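Local coordinates for protein prolyl endopeptidase (Myxococcus xanthus, PDB 2BKL) that probably cleaves oligopeptides on the carboxyl side of proline, and more slowly of alanine, as a serine peptidase of the prolyl oligopeptidase family, at residues A[193-201]-A[566-574]; A[164-172]-A[181-189]. One frame throughout, in Å; residues are numbered along the deposited sequence.

Interaction 1 (A[193-201]-A[566-574]); sequences IKVDERPGY and HLFGSGRTW. With ZAH (N-[(benzyloxy)carbonyl]-L-alanyl-L-proline), chain C.
Asp196 and Arg572 run side by side with their charged ends pointing the same way, and the guanidinium presents its edge to the carboxylate. NE of Arg572 donates to OD2 of Asp196 over 2.9 Å in a nearly straight bond (175°), using the anti lone pair of that oxygen, which lies almost in the guanidinium plane. The Asp196 torsion, with CG between the backbone N and the carbonyl carbon (chi1 68°), sets the carboxylate alongside the extended arginine chain. Glu197 bends at chi2 and brings OE2 to 3.5 Å from NE of Arg572, well out of the guanidinium plane, so this second salt bridge is one of charge alone. On the same edge as that N-H, NH2 of Arg572 is linked to OD2 of Asp196 through water 3 and also pairs with Glu582.

This network spans the two domains: residues 193-201 belong to a loop between strands of the beta-propeller, 566-574 to a loop of the alpha/beta-hydrolase domain just before helix 575-578. Water 1 ties the backbones together, donating to the carbonyl oxygens of Asp196 and Gly569 and accepting from N of Arg572. Further along both segments, Pro199 and Thr573 cross at about a right angle, CB of Pro199 lying 3.5 Å from CG2 of Thr573. The threonine hydroxyl turns back instead to its own loop, where OG1 donates to O of Ser570 at 2.7 Å. One residue further on, Trp574 lays a ring face over the proline ring of the bound ZAH, and its NE1 donates to ZAH O16 at 2.9 Å.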
loop_
_atom_site.group_PDB
_atom_site.type_symbol
_atom_site.label_atom_id
_atom_site.label_comp_id
_atom_site.label_asym_id
_atom_site.label_seq_id
_atom_site.Cartn_x
_atom_site.Cartn_y
_atom_site.Cartn_z
ATOM N N ILE A 193 10.230 23.607 -10.382
ATOM C CA ILE A 193 10.035 22.907 -9.105
ATOM C C ILE A 193 10.808 21.590 -9.137
ATOM O O ILE A 193 10.570 20.736 -10.008
ATOM C CB ILE A 193 8.563 22.645 -8.840
ATOM C CG1 ILE A 193 7.766 23.959 -8.760
ATOM C CG2 ILE A 193 8.402 21.859 -7.513
ATOM C CD1 ILE A 193 6.291 23.792 -8.642
ATOM N N LYS A 194 11.713 21.433 -8.172
ATOM C CA LYS A 194 12.483 20.210 -7.987
ATOM C C LYS A 194 11.540 19.078 -7.585
ATOM O O LYS A 194 10.556 19.285 -6.869
ATOM C CB LYS A 194 13.544 20.414 -6.905
ATOM C CG LYS A 194 14.626 21.419 -7.284
ATOM C CD LYS A 194 15.545 21.709 -6.087
ATOM C CE LYS A 194 16.804 22.447 -6.504
ATOM N NZ LYS A 194 16.568 23.906 -6.721
ATOM N N VAL A 195 11.842 17.878 -8.059
ATOM C CA VAL A 195 10.979 16.725 -7.875
ATOM C C VAL A 195 10.758 16.520 -6.377
ATOM O O VAL A 195 9.644 16.275 -5.932
ATOM C CB VAL A 195 11.607 15.447 -8.513
ATOM C CG1 VAL A 195 10.844 14.150 -8.083
ATOM C CG2 VAL A 195 11.674 15.567 -10.045
ATOM N N ASP A 196 11.807 16.651 -5.570
ATOM C CA ASP A 196 11.646 16.430 -4.128
ATOM C C ASP A 196 10.790 17.472 -3.409
ATOM O O ASP A 196 10.261 17.200 -2.330
ATOM C CB ASP A 196 12.996 16.312 -3.425
ATOM C CG ASP A 196 13.754 17.601 -3.409
ATOM O OD1 ASP A 196 14.185 18.017 -4.509
ATOM O OD2 ASP A 196 14.013 18.261 -2.365
ATOM N N GLU A 197 10.644 18.655 -4.007
ATOM C CA GLU A 197 9.822 19.708 -3.397
ATOM C C GLU A 197 8.383 19.688 -3.886
ATOM O O GLU A 197 7.523 20.330 -3.296
ATOM C CB GLU A 197 10.436 21.077 -3.670
ATOM C CG GLU A 197 11.722 21.303 -2.871
ATOM C CD GLU A 197 11.477 21.515 -1.368
ATOM O OE1 GLU A 197 10.476 22.183 -0.972
ATOM O OE2 GLU A 197 12.311 21.041 -0.559
ATOM N N ARG A 198 8.139 18.986 -4.991
ATOM C CA ARG A 198 6.824 18.989 -5.624
ATOM C C ARG A 198 5.657 18.637 -4.685
ATOM O O ARG A 198 4.583 19.211 -4.844
ATOM C CB ARG A 198 6.798 18.088 -6.852
ATOM C CG ARG A 198 5.681 18.402 -7.839
ATOM C CD ARG A 198 5.626 17.419 -8.952
ATOM N NE ARG A 198 4.536 17.695 -9.878
ATOM C CZ ARG A 198 4.019 16.763 -10.665
ATOM N NH1 ARG A 198 4.490 15.525 -10.607
ATOM N NH2 ARG A 198 3.040 17.072 -11.497
ATOM N N PRO A 199 5.810 17.689 -3.761
ATOM C CA PRO A 199 4.683 17.377 -2.874
ATOM C C PRO A 199 4.136 18.549 -2.053
ATOM O O PRO A 199 2.996 18.473 -1.567
ATOM C CB PRO A 199 5.228 16.268 -1.985
ATOM C CG PRO A 199 6.289 15.621 -2.725
ATOM C CD PRO A 199 6.938 16.758 -3.544
ATOM N N GLY A 200 4.923 19.606 -1.900
ATOM C CA GLY A 200 4.464 20.771 -1.169
ATOM C C GLY A 200 3.600 21.710 -1.994
ATOM O O GLY A 200 3.199 22.749 -1.472
ATOM N N TYR A 201 3.288 21.368 -3.248
ATOM C CA TYR A 201 2.558 22.266 -4.147
ATOM C C TYR A 201 1.127 21.855 -4.457
ATOM O O TYR A 201 0.422 22.558 -5.194
ATOM C CB TYR A 201 3.352 22.460 -5.446
ATOM C CG TYR A 201 4.536 23.380 -5.250
ATOM C CD1 TYR A 201 5.753 22.904 -4.771
ATOM C CD2 TYR A 201 4.424 24.749 -5.481
ATOM C CE1 TYR A 201 6.808 23.754 -4.579
ATOM C CE2 TYR A 201 5.492 25.578 -5.285
ATOM C CZ TYR A 201 6.675 25.084 -4.838
ATOM O OH TYR A 201 7.763 25.914 -4.635
ATOM N N HIS A 566 15.662 11.316 1.260
ATOM C CA HIS A 566 14.778 12.477 1.225
ATOM C C HIS A 566 15.027 13.381 -0.010
ATOM O O HIS A 566 14.213 14.242 -0.313
ATOM C CB HIS A 566 14.935 13.292 2.503
ATOM C CG HIS A 566 16.332 13.781 2.712
ATOM N ND1 HIS A 566 17.351 12.949 3.122
ATOM C CD2 HIS A 566 16.899 14.990 2.484
ATOM C CE1 HIS A 566 18.482 13.632 3.156
ATOM N NE2 HIS A 566 18.236 14.875 2.767
ATOM N N LEU A 567 16.131 13.167 -0.714
ATOM C CA LEU A 567 16.514 13.995 -1.864
ATOM C C LEU A 567 15.872 13.587 -3.180
ATOM O O LEU A 567 16.034 14.279 -4.196
ATOM C CB LEU A 567 18.042 13.986 -2.019
ATOM C CG LEU A 567 18.842 14.455 -0.808
ATOM C CD1 LEU A 567 20.333 14.149 -0.984
ATOM C CD2 LEU A 567 18.638 15.948 -0.570
ATOM N N PHE A 568 15.183 12.454 -3.190
ATOM C CA PHE A 568 14.703 11.862 -4.422
ATOM C C PHE A 568 13.231 11.503 -4.373
ATOM O O PHE A 568 12.715 11.047 -3.354
ATOM C CB PHE A 568 15.459 10.560 -4.706
ATOM C CG PHE A 568 16.960 10.736 -4.840
ATOM C CD1 PHE A 568 17.800 10.765 -3.734
ATOM C CD2 PHE A 568 17.513 10.844 -6.101
ATOM C CE1 PHE A 568 19.164 10.939 -3.881
ATOM C CE2 PHE A 568 18.885 10.994 -6.261
ATOM C CZ PHE A 568 19.702 11.048 -5.133
ATOM N N GLY A 569 12.587 11.632 -5.511
ATOM C CA GLY A 569 11.206 11.245 -5.668
ATOM C C GLY A 569 10.321 11.863 -4.601
ATOM O O GLY A 569 10.456 13.025 -4.300
ATOM N N SER A 570 9.445 11.029 -4.041
ATOM C CA SER A 570 8.502 11.417 -3.003
ATOM C C SER A 570 9.082 11.385 -1.577
ATOM O O SER A 570 8.349 11.438 -0.596
ATOM C CB SER A 570 7.262 10.481 -3.075
ATOM O OG SER A 570 6.639 10.638 -4.337
ATOM N N GLY A 571 10.398 11.274 -1.448
ATOM C CA GLY A 571 11.015 11.058 -0.163
ATOM C C GLY A 571 10.665 12.003 0.956
ATOM O O GLY A 571 10.557 11.590 2.094
ATOM N N ARG A 572 10.503 13.302 0.687
ATOM C CA ARG A 572 10.219 14.235 1.771
ATOM C C ARG A 572 8.889 13.937 2.452
ATOM O O ARG A 572 8.714 14.239 3.633
ATOM C CB ARG A 572 10.311 15.684 1.291
ATOM C CG ARG A 572 11.727 16.057 0.910
ATOM C CD ARG A 572 11.911 17.528 0.663
ATOM N NE ARG A 572 13.322 17.825 0.414
ATOM C CZ ARG A 572 14.254 17.940 1.365
ATOM N NH1 ARG A 572 13.969 17.799 2.640
ATOM N NH2 ARG A 572 15.506 18.145 1.002
ATOM N N THR A 573 7.976 13.285 1.752
ATOM C CA THR A 573 6.701 12.952 2.363
ATOM C C THR A 573 6.820 11.905 3.454
ATOM O O THR A 573 5.868 11.737 4.218
ATOM C CB THR A 573 5.635 12.483 1.330
ATOM O OG1 THR A 573 5.982 11.223 0.752
ATOM C CG2 THR A 573 5.445 13.500 0.182
ATOM N N TRP A 574 7.955 11.192 3.500
ATOM C CA TRP A 574 8.178 10.183 4.552
ATOM C C TRP A 574 9.032 10.693 5.692
ATOM O O TRP A 574 9.260 9.955 6.648
ATOM C CB TRP A 574 8.755 8.888 3.971
ATOM C CG TRP A 574 7.958 8.475 2.779
ATOM C CD1 TRP A 574 6.613 8.425 2.686
ATOM C CD2 TRP A 574 8.474 8.075 1.517
ATOM N NE1 TRP A 574 6.233 8.054 1.416
ATOM C CE2 TRP A 574 7.366 7.834 0.681
ATOM C CE3 TRP A 574 9.767 7.911 0.998
ATOM C CZ2 TRP A 574 7.502 7.472 -0.653
ATOM C CZ3 TRP A 574 9.893 7.551 -0.364
ATOM C CH2 TRP A 574 8.759 7.334 -1.147
HETATM C C1 ZAH C . 6.650 2.096 0.203
HETATM O O2 ZAH C . 6.651 1.584 1.517
HETATM C C3 ZAH C . 6.739 3.640 0.156
HETATM C C4 ZAH C . 8.052 4.153 0.754
HETATM C C5 ZAH C . 7.779 4.427 2.227
HETATM C C6 ZAH C . 6.299 4.672 2.360
HETATM N N7 ZAH C . 5.777 4.330 1.044
HETATM C C8 ZAH C . 4.505 4.526 0.703
HETATM O O9 ZAH C . 4.149 4.248 -0.539
HETATM C C10 ZAH C . 3.535 5.327 1.599
HETATM C C11 ZAH C . 2.998 4.285 2.580
HETATM N N14 ZAH C . 2.431 5.873 0.851
HETATM C C15 ZAH C . 2.584 6.915 0.068
HETATM O O16 ZAH C . 3.720 7.559 -0.000
HETATM O O17 ZAH C . 1.453 7.361 -0.691
HETATM C C18 ZAH C . 1.755 8.411 -1.645
HETATM C C19 ZAH C . 0.599 8.646 -2.623
HETATM C C20 ZAH C . -0.617 9.145 -2.138
HETATM C C21 ZAH C . -1.681 9.353 -3.017
HETATM C C22 ZAH C . -1.519 9.083 -4.378
HETATM C C23 ZAH C . -0.300 8.609 -4.871
HETATM C C24 ZAH C . 0.758 8.387 -3.990
HETATM O O HOH W 1 9.814 14.472 -1.890
HETATM O O HOH W 2 17.216 16.860 -3.981
HETATM O O HOH W 3 16.832 18.659 -1.634
#

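Interaction 2 (A[164-172]-A[181-189]); sequences VIEGGKYAT and GFYYEWLPT. With ZAH (N-[(benzyloxy)carbonyl]-L-alanyl-L-proline), chain C.
In one four-stranded antiparallel blade of the beta-propeller, the loop 164-172 leading into the blade's short edge strand 174-175 folds against strand 181-186 and the residues just after it. A type I turn from Gly168 to Ala171 puts Lys169 and Tyr170 beside the benzyl end of ZAH. Tyr170 turns its edge to the ligand, CD1 lying 3.7 Å from ZAH C21, while the other side of the ring, at CE2, meets CD1 of Leu187 obliquely at 3.6 Å. Lys169 lays its CD over one face of the same ring.

Behind the turn, polar atoms hold the loop to the strand. The backbone N of Leu187 donates to O of Gly167, on a lone pair in the carbonyl plane, and water 5 joins that same oxygen to N of Tyr170 and O of Glu185. Gly167, with a positive phi, makes a CA-H...O contact from its CA to O of Leu187 at 3.5 Å. The buried carboxylate of Glu185 turns back to the loop because its chain bends at chi2 (66°): OE1 accepts from N of Thr172 at 3.0 Å, nearly along the C-O axis, while OE2 is held by Ser232 and Lys174.

At the other end Ile165 comes at Tyr184 from the opposite direction and sets CD1 over the ring face, a CH-pi contact 4.2 Å from the centroid; the Tyr184 hydroxyl is bound by Asp216 and Arg205. CG2 of Ile165 also packs on CD1 of Trp186. The indole of Trp186, its CG anti to the backbone N (chi1 -176°), turns an edge to the loop, and NE1 makes a weak, bent hydrogen bond to O of Glu166 at 3.0 Å.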
loop_
_atom_site.group_PDB
_atom_site.type_symbol
_atom_site.label_atom_id
_atom_site.label_comp_id
_atom_site.label_asym_id
_atom_site.label_seq_id
_atom_site.Cartn_x
_atom_site.Cartn_y
_atom_site.Cartn_z
ATOM N N VAL A 164 -9.837 17.482 -19.261
ATOM C CA VAL A 164 -8.597 16.727 -19.245
ATOM C C VAL A 164 -7.653 17.523 -18.368
ATOM O O VAL A 164 -7.363 18.687 -18.663
ATOM C CB VAL A 164 -7.984 16.568 -20.640
ATOM C CG1 VAL A 164 -6.642 15.829 -20.550
ATOM C CG2 VAL A 164 -8.955 15.876 -21.597
ATOM N N ILE A 165 -7.196 16.924 -17.275
ATOM C CA ILE A 165 -6.425 17.648 -16.298
ATOM C C ILE A 165 -5.133 16.918 -15.951
ATOM O O ILE A 165 -5.145 15.852 -15.300
ATOM C CB ILE A 165 -7.252 17.896 -15.017
ATOM C CG1 ILE A 165 -8.669 18.417 -15.298
ATOM C CG2 ILE A 165 -6.525 18.863 -14.128
ATOM C CD1 ILE A 165 -9.540 18.526 -14.070
ATOM N N GLU A 166 -3.998 17.457 -16.385
ATOM C CA GLU A 166 -2.711 16.926 -15.955
ATOM C C GLU A 166 -2.439 17.304 -14.486
ATOM O O GLU A 166 -3.118 18.142 -13.905
ATOM C CB GLU A 166 -1.584 17.379 -16.906
ATOM C CG GLU A 166 -1.818 16.876 -18.333
ATOM C CD GLU A 166 -0.629 16.983 -19.287
ATOM O OE1 GLU A 166 0.521 17.117 -18.831
ATOM O OE2 GLU A 166 -0.870 16.895 -20.514
ATOM N N GLY A 167 -1.484 16.646 -13.872
ATOM C CA GLY A 167 -1.187 16.896 -12.487
ATOM C C GLY A 167 -2.158 16.286 -11.493
ATOM O O GLY A 167 -2.290 16.785 -10.366
ATOM N N GLY A 168 -2.771 15.162 -11.873
ATOM C CA GLY A 168 -3.744 14.496 -11.038
ATOM C C GLY A 168 -3.252 13.381 -10.153
ATOM O O GLY A 168 -4.071 12.630 -9.620
ATOM N N LYS A 169 -1.938 13.288 -9.947
ATOM C CA LYS A 169 -1.354 12.239 -9.128
ATOM C C LYS A 169 -2.105 11.965 -7.808
ATOM O O LYS A 169 -2.347 10.790 -7.448
ATOM C CB LYS A 169 0.100 12.594 -8.761
ATOM C CG LYS A 169 0.739 11.640 -7.778
ATOM C CD LYS A 169 2.191 12.037 -7.400
ATOM C CE LYS A 169 3.093 12.062 -8.571
ATOM N NZ LYS A 169 4.544 12.089 -8.074
ATOM N N TYR A 170 -2.398 13.036 -7.071
ATOM C CA TYR A 170 -2.995 12.917 -5.745
ATOM C C TYR A 170 -4.511 13.000 -5.738
ATOM O O TYR A 170 -5.122 12.932 -4.655
ATOM C CB TYR A 170 -2.396 13.949 -4.786
ATOM C CG TYR A 170 -0.909 13.807 -4.562
ATOM C CD1 TYR A 170 -0.360 12.609 -4.135
ATOM C CD2 TYR A 170 -0.041 14.877 -4.740
ATOM C CE1 TYR A 170 1.013 12.490 -3.910
ATOM C CE2 TYR A 170 1.343 14.750 -4.539
ATOM C CZ TYR A 170 1.856 13.557 -4.135
ATOM O OH TYR A 170 3.240 13.432 -3.955
ATOM N N ALA A 171 -5.132 13.122 -6.911
ATOM C CA ALA A 171 -6.576 13.415 -6.984
ATOM C C ALA A 171 -7.457 12.202 -6.741
ATOM O O ALA A 171 -7.221 11.116 -7.281
ATOM C CB ALA A 171 -6.959 14.025 -8.334
ATOM N N THR A 172 -8.503 12.425 -5.953
ATOM C CA THR A 172 -9.662 11.533 -5.900
ATOM C C THR A 172 -10.872 12.449 -6.091
ATOM O O THR A 172 -11.249 13.160 -5.145
ATOM C CB THR A 172 -9.736 10.773 -4.582
ATOM O OG1 THR A 172 -9.512 11.656 -3.479
ATOM C CG2 THR A 172 -8.631 9.784 -4.445
ATOM N N GLY A 181 -19.574 19.148 -11.634
ATOM C CA GLY A 181 -18.129 19.256 -11.526
ATOM C C GLY A 181 -17.657 18.586 -10.250
ATOM O O GLY A 181 -18.441 17.940 -9.509
ATOM N N PHE A 182 -16.365 18.661 -9.989
ATOM C CA PHE A 182 -15.790 17.960 -8.856
ATOM C C PHE A 182 -14.616 18.733 -8.243
ATOM O O PHE A 182 -13.900 19.490 -8.925
ATOM C CB PHE A 182 -15.347 16.564 -9.262
ATOM C CG PHE A 182 -14.455 16.520 -10.474
ATOM C CD1 PHE A 182 -13.071 16.773 -10.358
ATOM C CD2 PHE A 182 -14.965 16.154 -11.715
ATOM C CE1 PHE A 182 -12.258 16.710 -11.496
ATOM C CE2 PHE A 182 -14.130 16.086 -12.849
ATOM C CZ PHE A 182 -12.799 16.348 -12.721
ATOM N N TYR A 183 -14.455 18.570 -6.935
ATOM C CA TYR A 183 -13.253 18.998 -6.213
ATOM C C TYR A 183 -12.155 17.978 -6.402
ATOM O O TYR A 183 -12.410 16.781 -6.458
ATOM C CB TYR A 183 -13.553 19.114 -4.720
ATOM C CG TYR A 183 -14.519 20.224 -4.362
ATOM C CD1 TYR A 183 -14.081 21.536 -4.134
ATOM C CD2 TYR A 183 -15.877 19.968 -4.200
ATOM C CE1 TYR A 183 -14.938 22.520 -3.799
ATOM C CE2 TYR A 183 -16.754 20.978 -3.891
ATOM C CZ TYR A 183 -16.276 22.247 -3.673
ATOM O OH TYR A 183 -17.116 23.282 -3.338
ATOM N N TYR A 184 -10.916 18.427 -6.469
ATOM C CA TYR A 184 -9.799 17.500 -6.632
ATOM C C TYR A 184 -8.487 18.148 -6.211
ATOM O O TYR A 184 -8.365 19.368 -6.132
ATOM C CB TYR A 184 -9.694 16.979 -8.085
ATOM C CG TYR A 184 -9.298 18.058 -9.066
ATOM C CD1 TYR A 184 -10.182 19.056 -9.469
ATOM C CD2 TYR A 184 -7.997 18.165 -9.506
ATOM C CE1 TYR A 184 -9.790 20.077 -10.340
ATOM C CE2 TYR A 184 -7.605 19.177 -10.384
ATOM C CZ TYR A 184 -8.496 20.144 -10.779
ATOM O OH TYR A 184 -8.104 21.154 -11.627
ATOM N N GLU A 185 -7.513 17.290 -5.967
ATOM C CA GLU A 185 -6.153 17.638 -5.559
ATOM C C GLU A 185 -5.292 17.726 -6.804
ATOM O O GLU A 185 -5.238 16.789 -7.596
ATOM C CB GLU A 185 -5.595 16.557 -4.658
ATOM C CG GLU A 185 -6.363 16.280 -3.372
ATOM C CD GLU A 185 -7.772 15.684 -3.503
ATOM O OE1 GLU A 185 -8.086 14.953 -4.442
ATOM O OE2 GLU A 185 -8.640 15.964 -2.624
ATOM N N TRP A 186 -4.632 18.873 -6.985
ATOM C CA TRP A 186 -3.935 19.215 -8.218
ATOM C C TRP A 186 -2.473 19.582 -7.946
ATOM O O TRP A 186 -2.178 20.283 -6.983
ATOM C CB TRP A 186 -4.623 20.424 -8.878
ATOM C CG TRP A 186 -4.038 20.771 -10.194
ATOM C CD1 TRP A 186 -4.037 20.014 -11.338
ATOM C CD2 TRP A 186 -3.374 21.987 -10.525
ATOM N NE1 TRP A 186 -3.392 20.690 -12.352
ATOM C CE2 TRP A 186 -2.997 21.909 -11.883
ATOM C CE3 TRP A 186 -3.071 23.145 -9.814
ATOM C CZ2 TRP A 186 -2.316 22.942 -12.530
ATOM C CZ3 TRP A 186 -2.399 24.174 -10.457
ATOM C CH2 TRP A 186 -2.032 24.062 -11.794
ATOM N N LEU A 187 -1.572 19.153 -8.832
ATOM C CA LEU A 187 -0.176 19.609 -8.836
ATOM C C LEU A 187 0.091 20.437 -10.079
ATOM O O LEU A 187 -0.315 20.056 -11.180
ATOM C CB LEU A 187 0.778 18.425 -8.842
ATOM C CG LEU A 187 0.845 17.594 -7.577
ATOM C CD1 LEU A 187 1.603 16.319 -7.810
ATOM C CD2 LEU A 187 1.512 18.372 -6.466
ATOM N N PRO A 188 0.777 21.568 -9.937
ATOM C CA PRO A 188 1.150 22.380 -11.103
ATOM C C PRO A 188 2.251 21.663 -11.894
ATOM O O PRO A 188 2.929 20.808 -11.338
ATOM C CB PRO A 188 1.675 23.667 -10.451
ATOM C CG PRO A 188 2.260 23.205 -9.211
ATOM C CD PRO A 188 1.319 22.135 -8.687
ATOM N N THR A 189 2.353 21.938 -13.198
ATOM C CA THR A 189 3.482 21.475 -13.980
ATOM C C THR A 189 4.344 22.707 -14.189
ATOM O O THR A 189 4.094 23.514 -15.065
ATOM C CB THR A 189 3.038 20.849 -15.327
ATOM O OG1 THR A 189 2.293 19.650 -15.061
ATOM C CG2 THR A 189 4.217 20.341 -16.125
HETATM C C1 ZAH C . 6.650 2.096 0.203
HETATM O O2 ZAH C . 6.651 1.584 1.517
HETATM C C3 ZAH C . 6.739 3.640 0.156
HETATM C C4 ZAH C . 8.052 4.153 0.754
HETATM C C5 ZAH C . 7.779 4.427 2.227
HETATM C C6 ZAH C . 6.299 4.672 2.360
HETATM N N7 ZAH C . 5.777 4.330 1.044
HETATM C C8 ZAH C . 4.505 4.526 0.703
HETATM O O9 ZAH C . 4.149 4.248 -0.539
HETATM C C10 ZAH C . 3.535 5.327 1.599
HETATM C C11 ZAH C . 2.998 4.285 2.580
HETATM N N14 ZAH C . 2.431 5.873 0.851
HETATM C C15 ZAH C . 2.584 6.915 0.068
HETATM O O16 ZAH C . 3.720 7.559 -0.000
HETATM O O17 ZAH C . 1.453 7.361 -0.691
HETATM C C18 ZAH C . 1.755 8.411 -1.645
HETATM C C19 ZAH C . 0.599 8.646 -2.623
HETATM C C20 ZAH C . -0.617 9.145 -2.138
HETATM C C21 ZAH C . -1.681 9.353 -3.017
HETATM C C22 ZAH C . -1.519 9.083 -4.378
HETATM C C23 ZAH C . -0.300 8.609 -4.871
HETATM C C24 ZAH C . 0.758 8.387 -3.990
HETATM O O HOH W 4 2.018 17.748 -16.939
HETATM O O HOH W 5 -2.674 15.746 -7.818
#

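How the interactions relate
Interaction 2 holds a loop to one strand of a propeller blade, and the chain leaving it runs on into the loop that interaction 1 fastens to the hydrolase domain. Their centres lie about 17 Å apart, yet they touch: O of Arg198 is 3.6 Å from CD2 of Leu187, and CG of Pro199 sits 3.9 Å from OH of Tyr170. ZAH connects them a second time, with Trp574 of 566-574 at its proline and carbamate and Tyr170 of 164-172 at its benzyl ring. The pocket is thus lined from both domains, with Ser533 and His651, probably of the catalytic triad, among its other residues.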